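PDB 5EVI: beta-Lactamase/D-Alanine Carboxypeptidase from Pseudomonas syringae pv. tomato, which probably hydrolyses beta-lactam antibiotics to substituted beta-amino acids, as a class C beta-lactamase. Local coordinates for residues Glu19-Met24 with Tyr45-Ala50; Val58-Leu63 with Ser230-Leu235; Leu66-Lys71 with Tyr154-Ile159. All coordinates share one frame; numbering follows the deposited sequence.

Overall arrangement
The three contacts run from the flank of the fold to the probable active site. Contact 1 sets helix 11-27 against the edge strand 43-48 of the five-stranded sheet. Contact 2 joins the loop after that strand to the start of helix 232-243. Their centres are about 14 Å apart and they touch: N46 ND2 probably bonds S60 OG at 2.9 Å. Contact 3 holds two of the probable catalytic motifs, S-x-x-K and Y-x-N. Its centre lies about 20 Å from that of contact 2, which it meets through L66 packed on L235 and S230. Contacts 1 and 3 do not touch; their nearest atoms are about 13 Å apart. In sequence, contact 3 falls within contact 2.

Contact 1 of 3, residues Glu19-Met24 with Tyr45-Ala50; sequences EARKVM and YNYGVA. With SO4 (sulfate ion), chain E.
Y47 meets three residues of helix segment 19-24: A20, R21 and M24. Y47 lies on edge strand 43-48 of the five-stranded antiparallel sheet, against which helix 11-27 packs. The axes of segments 19-24 and 45-48 approach to 9.9 Å. A20, R21 and M24 all come from the same side of the ring. A20 CB sits 3.5 Å from Y47 CE2. R21 reaches CD1: its CZ is 3.8 Å from Y47 CD1, which lies over the centre of one guanidinium face. The guanidinium and ring planes are 62° apart, so the two groups do not stack flat. M24 is a selenomethionine. Its SE rests 3.5 Å from Y47 CB and lies 5.2 Å from the ring centroid, 54° off the ring normal. This is an oblique Met-aromatic contact. The bend at the end of the M24 chain (chi3 87°) carries CE toward G48 N. A20 and M24 also touch L32 of the neighbouring strand 31-38.

A sulfate ion, probably from the crystallisation liquor, adds the polar part. R21 NH2 donates to sulfate O4 at a short 2.5 Å, and NH1 gives a weak bond to O2. G48 N donates to the same O2 at 2.6 Å. The bridge from R21 to the G48 backbone thus depends on a crystallisation anion, while the apolar and aromatic packing does not.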
loop_
_atom_site.group_PDB
_atom_site.type_symbol
_atom_site.label_atom_id
_atom_site.label_comp_id
_atom_site.label_asym_id
_atom_site.label_seq_id
_atom_site.Cartn_x
_atom_site.Cartn_y
_atom_site.Cartn_z
ATOM N N GLU A 19 -20.479 -14.095 -3.456
ATOM C CA GLU A 19 -19.995 -12.928 -2.695
ATOM C C GLU A 19 -19.603 -11.739 -3.596
ATOM O O GLU A 19 -19.969 -10.595 -3.296
ATOM C CB GLU A 19 -18.801 -13.301 -1.797
ATOM C CG GLU A 19 -19.048 -14.362 -0.734
ATOM C CD GLU A 19 -19.931 -13.873 0.398
ATOM O OE1 GLU A 19 -19.906 -14.517 1.454
ATOM O OE2 GLU A 19 -20.606 -12.840 0.254
ATOM N N ALA A 20 -18.873 -12.027 -4.687
ATOM C CA ALA A 20 -18.423 -11.022 -5.674
ATOM C C ALA A 20 -19.589 -10.298 -6.343
ATOM O O ALA A 20 -19.663 -9.064 -6.352
ATOM C CB ALA A 20 -17.559 -11.681 -6.738
ATOM N N ARG A 21 -20.527 -11.078 -6.873
ATOM C CA ARG A 21 -21.741 -10.525 -7.473
ATOM C C ARG A 21 -22.579 -9.695 -6.475
ATOM O O ARG A 21 -23.088 -8.658 -6.833
ATOM C CB ARG A 21 -22.641 -11.629 -8.037
ATOM C CG ARG A 21 -22.111 -12.496 -9.180
ATOM C CD ARG A 21 -21.702 -11.759 -10.433
ATOM N NE ARG A 21 -21.276 -12.742 -11.427
ATOM C CZ ARG A 21 -20.926 -12.463 -12.680
ATOM N NH1 ARG A 21 -20.953 -11.209 -13.136
ATOM N NH2 ARG A 21 -20.562 -13.459 -13.486
ATOM N N LYS A 22 -22.729 -10.161 -5.237
ATOM C CA LYS A 22 -23.500 -9.425 -4.237
ATOM C C LYS A 22 -22.866 -8.048 -3.928
ATOM O O LYS A 22 -23.553 -7.040 -3.889
ATOM C CB LYS A 22 -23.663 -10.248 -2.972
ATOM C CG LYS A 22 -24.104 -9.480 -1.755
ATOM C CD LYS A 22 -24.549 -10.393 -0.629
ATOM C CE LYS A 22 -26.056 -10.467 -0.523
ATOM N NZ LYS A 22 -26.700 -9.142 -0.375
ATOM N N VAL A 23 -21.551 -8.018 -3.738
ATOM C CA VAL A 23 -20.864 -6.766 -3.440
ATOM C C VAL A 23 -20.893 -5.808 -4.654
ATOM O O VAL A 23 -21.038 -4.599 -4.492
ATOM C CB VAL A 23 -19.435 -7.033 -2.930
ATOM C CG1 VAL A 23 -18.620 -5.753 -2.829
ATOM C CG2 VAL A 23 -19.480 -7.691 -1.564
HETATM N N MSE A 24 -20.756 -6.344 -5.856
HETATM C CA MSE A 24 -20.856 -5.523 -7.069
HETATM C C MSE A 24 -22.250 -4.935 -7.216
HETATM O O MSE A 24 -22.380 -3.783 -7.622
HETATM C CB MSE A 24 -20.478 -6.345 -8.305
HETATM C CG MSE A 24 -18.979 -6.675 -8.359
HETATM SE SE MSE A 24 -18.641 -8.043 -9.736
HETATM C CE MSE A 24 -18.433 -6.773 -11.211
ATOM N N TYR A 45 -10.369 -14.861 -10.311
ATOM C CA TYR A 45 -11.801 -14.683 -10.458
ATOM C C TYR A 45 -12.074 -13.291 -10.999
ATOM O O TYR A 45 -11.832 -12.268 -10.331
ATOM C CB TYR A 45 -12.501 -14.849 -9.110
ATOM C CG TYR A 45 -12.113 -16.100 -8.392
ATOM C CD1 TYR A 45 -12.904 -17.230 -8.459
ATOM C CD2 TYR A 45 -10.957 -16.149 -7.613
ATOM C CE1 TYR A 45 -12.531 -18.397 -7.806
ATOM C CE2 TYR A 45 -10.589 -17.298 -6.955
ATOM C CZ TYR A 45 -11.373 -18.415 -7.039
ATOM O OH TYR A 45 -10.979 -19.520 -6.336
ATOM N N ASN A 46 -12.576 -13.243 -12.219
ATOM C CA ASN A 46 -12.771 -11.993 -12.907
ATOM C C ASN A 46 -14.242 -11.796 -13.244
ATOM O O ASN A 46 -14.915 -12.752 -13.725
ATOM C CB ASN A 46 -11.865 -11.971 -14.134
ATOM C CG ASN A 46 -10.408 -11.989 -13.747
ATOM O OD1 ASN A 46 -9.924 -11.037 -13.130
ATOM N ND2 ASN A 46 -9.701 -13.071 -14.068
ATOM N N TYR A 47 -14.742 -10.587 -12.964
ATOM C CA TYR A 47 -16.150 -10.217 -13.189
ATOM C C TYR A 47 -16.277 -8.834 -13.783
ATOM O O TYR A 47 -15.448 -7.937 -13.498
ATOM C CB TYR A 47 -16.928 -10.272 -11.869
ATOM C CG TYR A 47 -16.703 -11.560 -11.107
ATOM C CD1 TYR A 47 -17.376 -12.700 -11.453
ATOM C CD2 TYR A 47 -15.767 -11.649 -10.046
ATOM C CE1 TYR A 47 -17.171 -13.898 -10.786
ATOM C CE2 TYR A 47 -15.562 -12.851 -9.372
ATOM C CZ TYR A 47 -16.270 -13.981 -9.773
ATOM O OH TYR A 47 -16.092 -15.184 -9.147
ATOM N N GLY A 48 -17.318 -8.672 -14.606
ATOM C CA GLY A 48 -17.660 -7.396 -15.195
ATOM C C GLY A 48 -16.647 -6.973 -16.250
ATOM O O GLY A 48 -16.016 -7.829 -16.935
ATOM N N VAL A 49 -16.498 -5.660 -16.383
ATOM C CA VAL A 49 -15.774 -5.063 -17.494
ATOM C C VAL A 49 -14.877 -3.928 -17.010
ATOM O O VAL A 49 -15.116 -3.323 -15.941
ATOM C CB VAL A 49 -16.757 -4.587 -18.582
ATOM C CG1 VAL A 49 -17.591 -5.763 -19.067
ATOM C CG2 VAL A 49 -17.647 -3.466 -18.073
ATOM N N ALA A 50 -13.831 -3.680 -17.782
ATOM C CA ALA A 50 -12.786 -2.715 -17.417
ATOM C C ALA A 50 -13.221 -1.320 -17.739
ATOM O O ALA A 50 -12.736 -0.352 -17.136
ATOM C CB ALA A 50 -11.517 -3.016 -18.184
HETATM S S SO4 E . -19.259 -11.533 -15.837
HETATM O O1 SO4 E . -18.305 -11.176 -16.911
HETATM O O2 SO4 E . -19.057 -10.621 -14.698
HETATM O O3 SO4 E . -20.652 -11.390 -16.324
HETATM O O4 SO4 E . -19.018 -12.934 -15.433
#

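Contact 2 of 3, residues Val58-Leu63 with Ser230-Leu235; sequences VSSDTL and SSSRDL
The backbone runs 60-63 and 230-233 pass in nearly opposite directions, 172° apart. S60 CA and S232 CA are 5.2 Å apart. Residues S59 to T62 form a type I beta turn, and S59 OG accepts from D61 N in an ST turn. The turn packs on the N-terminal end of helix 232-243, where S231 is the N-cap. R233 N donates to S60 O at 2.9 Å. T62 O receives a CA-H...O contact from S231 CA at 3.3 Å. Water 1 donates to S59 O and T62 O and accepts from S232 N, so it joins the turn to the helix start.

Among the side chains, R233 grips D61 side-on. R233 NE bonds D61 OD1 at 2.8 Å, and R233 NH2 bonds D61 OD2 at 3.1 Å. Both oxygens are met on their syn sides, and the carboxylate and guanidinium planes are 28° apart. The salt bridge fixes the rotation of the guanidinium. S60 CB covers one of its faces, offset toward the rim, and F44 adds a cation-pi contact. S60 OG turns to N46 and S232 OG to S33, so both hydroxyls tie this contact to the sheet. S231 OG sits between its own backbone N and carbonyl carbon (chi1 74°), which lets it accept from D234 N as the helix cap. Water 2 lies 2.8 Å from both S231 OG and D61 OD1, and it donates to the carboxylate oxygen.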
loop_
_atom_site.group_PDB
_atom_site.type_symbol
_atom_site.label_atom_id
_atom_site.label_comp_id
_atom_site.label_asym_id
_atom_site.label_seq_id
_atom_site.Cartn_x
_atom_site.Cartn_y
_atom_site.Cartn_z
ATOM N N VAL A 58 -12.942 -7.699 -17.680
ATOM C CA VAL A 58 -11.874 -7.676 -16.701
ATOM C C VAL A 58 -11.155 -9.034 -16.780
ATOM O O VAL A 58 -11.789 -10.067 -16.922
ATOM C CB VAL A 58 -12.412 -7.472 -15.251
ATOM C CG1 VAL A 58 -11.295 -7.629 -14.223
ATOM C CG2 VAL A 58 -13.092 -6.124 -15.077
ATOM N N SER A 59 -9.839 -9.020 -16.638
ATOM C CA SER A 59 -9.050 -10.232 -16.533
ATOM C C SER A 59 -7.970 -10.010 -15.496
ATOM O O SER A 59 -7.812 -8.909 -14.932
ATOM C CB SER A 59 -8.436 -10.619 -17.898
ATOM O OG SER A 59 -7.265 -9.858 -18.218
ATOM N N SER A 60 -7.221 -11.068 -15.250
ATOM C CA SER A 60 -6.137 -11.017 -14.288
ATOM C C SER A 60 -4.936 -10.146 -14.734
ATOM O O SER A 60 -4.017 -9.919 -13.932
ATOM C CB SER A 60 -5.681 -12.419 -13.968
ATOM O OG SER A 60 -6.779 -13.275 -13.747
ATOM N N ASP A 61 -4.928 -9.702 -15.993
ATOM C CA ASP A 61 -3.913 -8.772 -16.545
ATOM C C ASP A 61 -4.445 -7.336 -16.746
ATOM O O ASP A 61 -3.715 -6.428 -17.170
ATOM C CB ASP A 61 -3.397 -9.382 -17.856
ATOM C CG ASP A 61 -2.922 -10.798 -17.663
ATOM O OD1 ASP A 61 -1.984 -11.006 -16.861
ATOM O OD2 ASP A 61 -3.470 -11.755 -18.285
ATOM N N THR A 62 -5.728 -7.116 -16.457
ATOM C CA THR A 62 -6.307 -5.750 -16.409
ATOM C C THR A 62 -5.518 -4.906 -15.384
ATOM O O THR A 62 -5.313 -5.366 -14.266
ATOM C CB THR A 62 -7.818 -5.767 -15.999
ATOM O OG1 THR A 62 -8.629 -6.427 -16.992
ATOM C CG2 THR A 62 -8.392 -4.334 -15.793
ATOM N N LEU A 63 -5.112 -3.686 -15.746
ATOM C CA LEU A 63 -4.404 -2.773 -14.807
ATOM C C LEU A 63 -5.440 -1.966 -14.033
ATOM O O LEU A 63 -6.366 -1.398 -14.599
ATOM C CB LEU A 63 -3.445 -1.818 -15.528
ATOM C CG LEU A 63 -2.507 -2.392 -16.579
ATOM C CD1 LEU A 63 -1.737 -1.297 -17.287
ATOM C CD2 LEU A 63 -1.520 -3.291 -15.886
ATOM N N SER A 230 -1.400 -1.741 -11.302
ATOM C CA SER A 230 -1.041 -3.122 -11.405
ATOM C C SER A 230 -2.225 -4.030 -11.715
ATOM O O SER A 230 -3.392 -3.656 -11.564
ATOM C CB SER A 230 -0.400 -3.590 -10.100
ATOM O OG SER A 230 0.402 -4.728 -10.356
ATOM N N SER A 231 -1.876 -5.235 -12.140
ATOM C CA SER A 231 -2.841 -6.311 -12.378
ATOM C C SER A 231 -2.984 -7.158 -11.118
ATOM O O SER A 231 -2.082 -7.167 -10.255
ATOM C CB SER A 231 -2.381 -7.148 -13.579
ATOM O OG SER A 231 -1.271 -7.980 -13.251
ATOM N N SER A 232 -4.090 -7.879 -11.001
ATOM C CA SER A 232 -4.249 -8.870 -9.943
ATOM C C SER A 232 -3.196 -10.008 -10.068
ATOM O O SER A 232 -2.711 -10.522 -9.041
ATOM C CB SER A 232 -5.673 -9.433 -9.917
ATOM O OG SER A 232 -5.878 -10.361 -10.956
ATOM N N ARG A 233 -2.797 -10.375 -11.287
ATOM C CA ARG A 233 -1.744 -11.406 -11.462
ATOM C C ARG A 233 -0.379 -10.975 -10.857
ATOM O O ARG A 233 0.305 -11.773 -10.176
ATOM C CB ARG A 233 -1.609 -11.842 -12.942
ATOM C CG ARG A 233 -0.822 -13.122 -13.135
ATOM C CD ARG A 233 -0.532 -13.384 -14.598
ATOM N NE ARG A 233 -1.729 -13.409 -15.456
ATOM C CZ ARG A 233 -2.549 -14.447 -15.623
ATOM N NH1 ARG A 233 -2.427 -15.578 -14.914
ATOM N NH2 ARG A 233 -3.551 -14.326 -16.471
ATOM N N ASP A 234 0.012 -9.726 -11.063
ATOM C CA ASP A 234 1.227 -9.212 -10.389
ATOM C C ASP A 234 1.105 -9.016 -8.910
ATOM O O ASP A 234 2.026 -9.332 -8.173
ATOM C CB ASP A 234 1.686 -7.899 -10.993
ATOM C CG ASP A 234 2.662 -8.108 -12.108
ATOM O OD1 ASP A 234 2.765 -9.253 -12.619
ATOM O OD2 ASP A 234 3.349 -7.126 -12.466
ATOM N N LEU A 235 -0.021 -8.468 -8.473
ATOM C CA LEU A 235 -0.173 -8.120 -7.067
ATOM C C LEU A 235 -0.246 -9.364 -6.197
ATOM O O LEU A 235 0.290 -9.387 -5.098
ATOM C CB LEU A 235 -1.375 -7.201 -6.863
ATOM C CG LEU A 235 -1.287 -6.259 -5.664
ATOM C CD1 LEU A 235 0.030 -5.455 -5.583
ATOM C CD2 LEU A 235 -2.480 -5.305 -5.712
HETATM O O HOH W 1 -6.283 -7.580 -12.779
HETATM O O HOH W 2 -0.479 -8.988 -15.696
#

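Contact 3 of 3, residues Leu66-Lys71 with Tyr154-Ile159; sequences LGSISK and YANPSI. With SO4 (sulfate ion), chain F.
K71 and Y154 approach from opposite directions, and their ends meet where NZ donates to Y154 OH at 2.9 Å. N156 crosses K71 at about a right angle. Its OD1 accepts from K71 NZ at 2.6 Å, with a C=O...N angle of 168°, so the amine sits nearly in line with the carbonyl. A third bond from K71 NZ goes to S68 OG, 2.8 Å away. Three oxygens therefore hold one amine. The bend at the end of the lysine chain (chi4 77°) swings NZ in among them. The rest of the chain is extended and packs on I159, which also crosses it at about a right angle. K71 CE lies 3.5 Å from I159 CG1, and K71 CG lies on the I159 CG2 branch.

S68 and K71 fit the S-x-x-K motif of the class C beta-lactamase family. Y154 and N156 fit its Y-x-N motif. By that likeness S68 is probably the nucleophile, with K71 and Y154 beside it. S68 OG lies at the edge of the Y154 ring, near its plane, 2.9 Å from Y154 OH. Y154 has its CG anti to the backbone N (chi1 -170°); this torsion points the ring at the pair, and OH completes a triangle with S68 OG and K71 NZ. Y154 OH also has a weak bond to NZ of the modified lysine at position 318. The ring also meets that of H116.

A sulfate ion, probably from the crystallisation liquor, lies beside S68 in the probable active site. S68 OG donates to its O1 at 2.7 Å, and T319 OG1 also bonds the ion.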
loop_
_atom_site.group_PDB
_atom_site.type_symbol
_atom_site.label_atom_id
_atom_site.label_comp_id
_atom_site.label_asym_id
_atom_site.label_seq_id
_atom_site.Cartn_x
_atom_site.Cartn_y
_atom_site.Cartn_z
ATOM N N LEU A 66 -3.769 1.381 -7.791
ATOM C CA LEU A 66 -3.676 0.780 -6.473
ATOM C C LEU A 66 -3.978 1.744 -5.379
ATOM O O LEU A 66 -4.308 1.318 -4.270
ATOM C CB LEU A 66 -2.319 0.139 -6.233
ATOM C CG LEU A 66 -1.959 -0.915 -7.265
ATOM C CD1 LEU A 66 -0.647 -1.531 -6.850
ATOM C CD2 LEU A 66 -3.094 -1.938 -7.464
ATOM N N GLY A 67 -3.867 3.046 -5.650
ATOM C CA GLY A 67 -4.055 4.023 -4.600
ATOM C C GLY A 67 -3.025 3.728 -3.536
ATOM O O GLY A 67 -1.893 3.464 -3.850
ATOM N N SER A 68 -3.445 3.738 -2.283
ATOM C CA SER A 68 -2.520 3.639 -1.156
ATOM C C SER A 68 -1.835 2.281 -0.968
ATOM O O SER A 68 -0.870 2.194 -0.209
ATOM C CB SER A 68 -3.239 4.055 0.117
ATOM O OG SER A 68 -3.286 5.490 0.179
ATOM N N ILE A 69 -2.269 1.231 -1.671
ATOM C CA ILE A 69 -1.474 0.007 -1.710
ATOM C C ILE A 69 -0.069 0.310 -2.282
ATOM O O ILE A 69 0.905 -0.340 -1.885
ATOM C CB ILE A 69 -2.194 -1.125 -2.482
ATOM C CG1 ILE A 69 -3.383 -1.646 -1.665
ATOM C CG2 ILE A 69 -1.254 -2.275 -2.824
ATOM C CD1 ILE A 69 -4.484 -2.273 -2.499
ATOM N N SER A 70 0.041 1.319 -3.155
ATOM C CA SER A 70 1.346 1.863 -3.623
ATOM C C SER A 70 2.378 2.074 -2.520
ATOM O O SER A 70 3.585 1.876 -2.753
ATOM C CB SER A 70 1.153 3.203 -4.352
ATOM O OG SER A 70 0.234 3.066 -5.438
ATOM N N LYS A 71 1.893 2.509 -1.349
ATOM C CA LYS A 71 2.719 2.819 -0.184
ATOM C C LYS A 71 3.537 1.636 0.284
ATOM O O LYS A 71 4.637 1.826 0.824
ATOM C CB LYS A 71 1.882 3.301 0.989
ATOM C CG LYS A 71 1.117 4.573 0.733
ATOM C CD LYS A 71 0.532 5.076 2.049
ATOM C CE LYS A 71 0.189 6.548 1.980
ATOM N NZ LYS A 71 -1.065 6.769 1.235
ATOM N N TYR A 154 -2.259 9.468 9.469
ATOM C CA TYR A 154 -2.093 8.932 8.110
ATOM C C TYR A 154 -1.928 10.023 7.070
ATOM O O TYR A 154 -2.762 10.924 6.971
ATOM C CB TYR A 154 -3.287 8.075 7.726
ATOM C CG TYR A 154 -3.094 7.291 6.459
ATOM C CD1 TYR A 154 -2.423 6.069 6.470
ATOM C CD2 TYR A 154 -3.656 7.720 5.272
ATOM C CE1 TYR A 154 -2.309 5.312 5.319
ATOM C CE2 TYR A 154 -3.500 7.012 4.110
ATOM C CZ TYR A 154 -2.842 5.800 4.143
ATOM O OH TYR A 154 -2.722 5.104 2.975
ATOM N N ALA A 155 -0.891 9.918 6.237
ATOM C CA ALA A 155 -0.553 11.092 5.429
ATOM C C ALA A 155 0.371 10.823 4.252
ATOM O O ALA A 155 1.406 10.190 4.393
ATOM C CB ALA A 155 -0.015 12.225 6.314
ATOM N N ASN A 156 -0.030 11.311 3.083
ATOM C CA ASN A 156 0.785 11.168 1.883
ATOM C C ASN A 156 2.131 11.979 1.934
ATOM O O ASN A 156 3.140 11.486 1.410
ATOM C CB ASN A 156 -0.055 11.474 0.615
ATOM C CG ASN A 156 -1.118 10.415 0.314
ATOM O OD1 ASN A 156 -1.038 9.286 0.767
ATOM N ND2 ASN A 156 -2.072 10.756 -0.532
ATOM N N PRO A 157 2.160 13.198 2.552
ATOM C CA PRO A 157 3.429 13.938 2.616
ATOM C C PRO A 157 4.603 13.190 3.201
ATOM O O PRO A 157 5.682 13.195 2.613
ATOM C CB PRO A 157 3.089 15.150 3.497
ATOM C CG PRO A 157 1.676 15.411 3.182
ATOM C CD PRO A 157 1.032 14.086 2.907
ATOM N N SER A 158 4.384 12.557 4.356
ATOM C CA SER A 158 5.427 11.830 5.059
ATOM C C SER A 158 5.791 10.540 4.337
ATOM O O SER A 158 6.976 10.259 4.152
ATOM C CB SER A 158 5.009 11.551 6.505
ATOM O OG SER A 158 3.659 11.173 6.579
ATOM N N ILE A 159 4.790 9.746 3.926
ATOM C CA ILE A 159 5.071 8.537 3.138
ATOM C C ILE A 159 5.840 8.933 1.883
ATOM O O ILE A 159 6.840 8.331 1.563
ATOM C CB ILE A 159 3.799 7.744 2.692
ATOM C CG1 ILE A 159 3.169 6.962 3.852
ATOM C CG2 ILE A 159 4.154 6.759 1.581
ATOM C CD1 ILE A 159 3.905 5.712 4.271
HETATM S S SO4 F . -6.670 4.623 2.144
HETATM O O1 SO4 F . -5.811 5.402 1.224
HETATM O O2 SO4 F . -5.865 3.949 3.145
HETATM O O3 SO4 F . -7.516 5.551 2.933
HETATM O O4 SO4 F . -7.443 3.616 1.390
#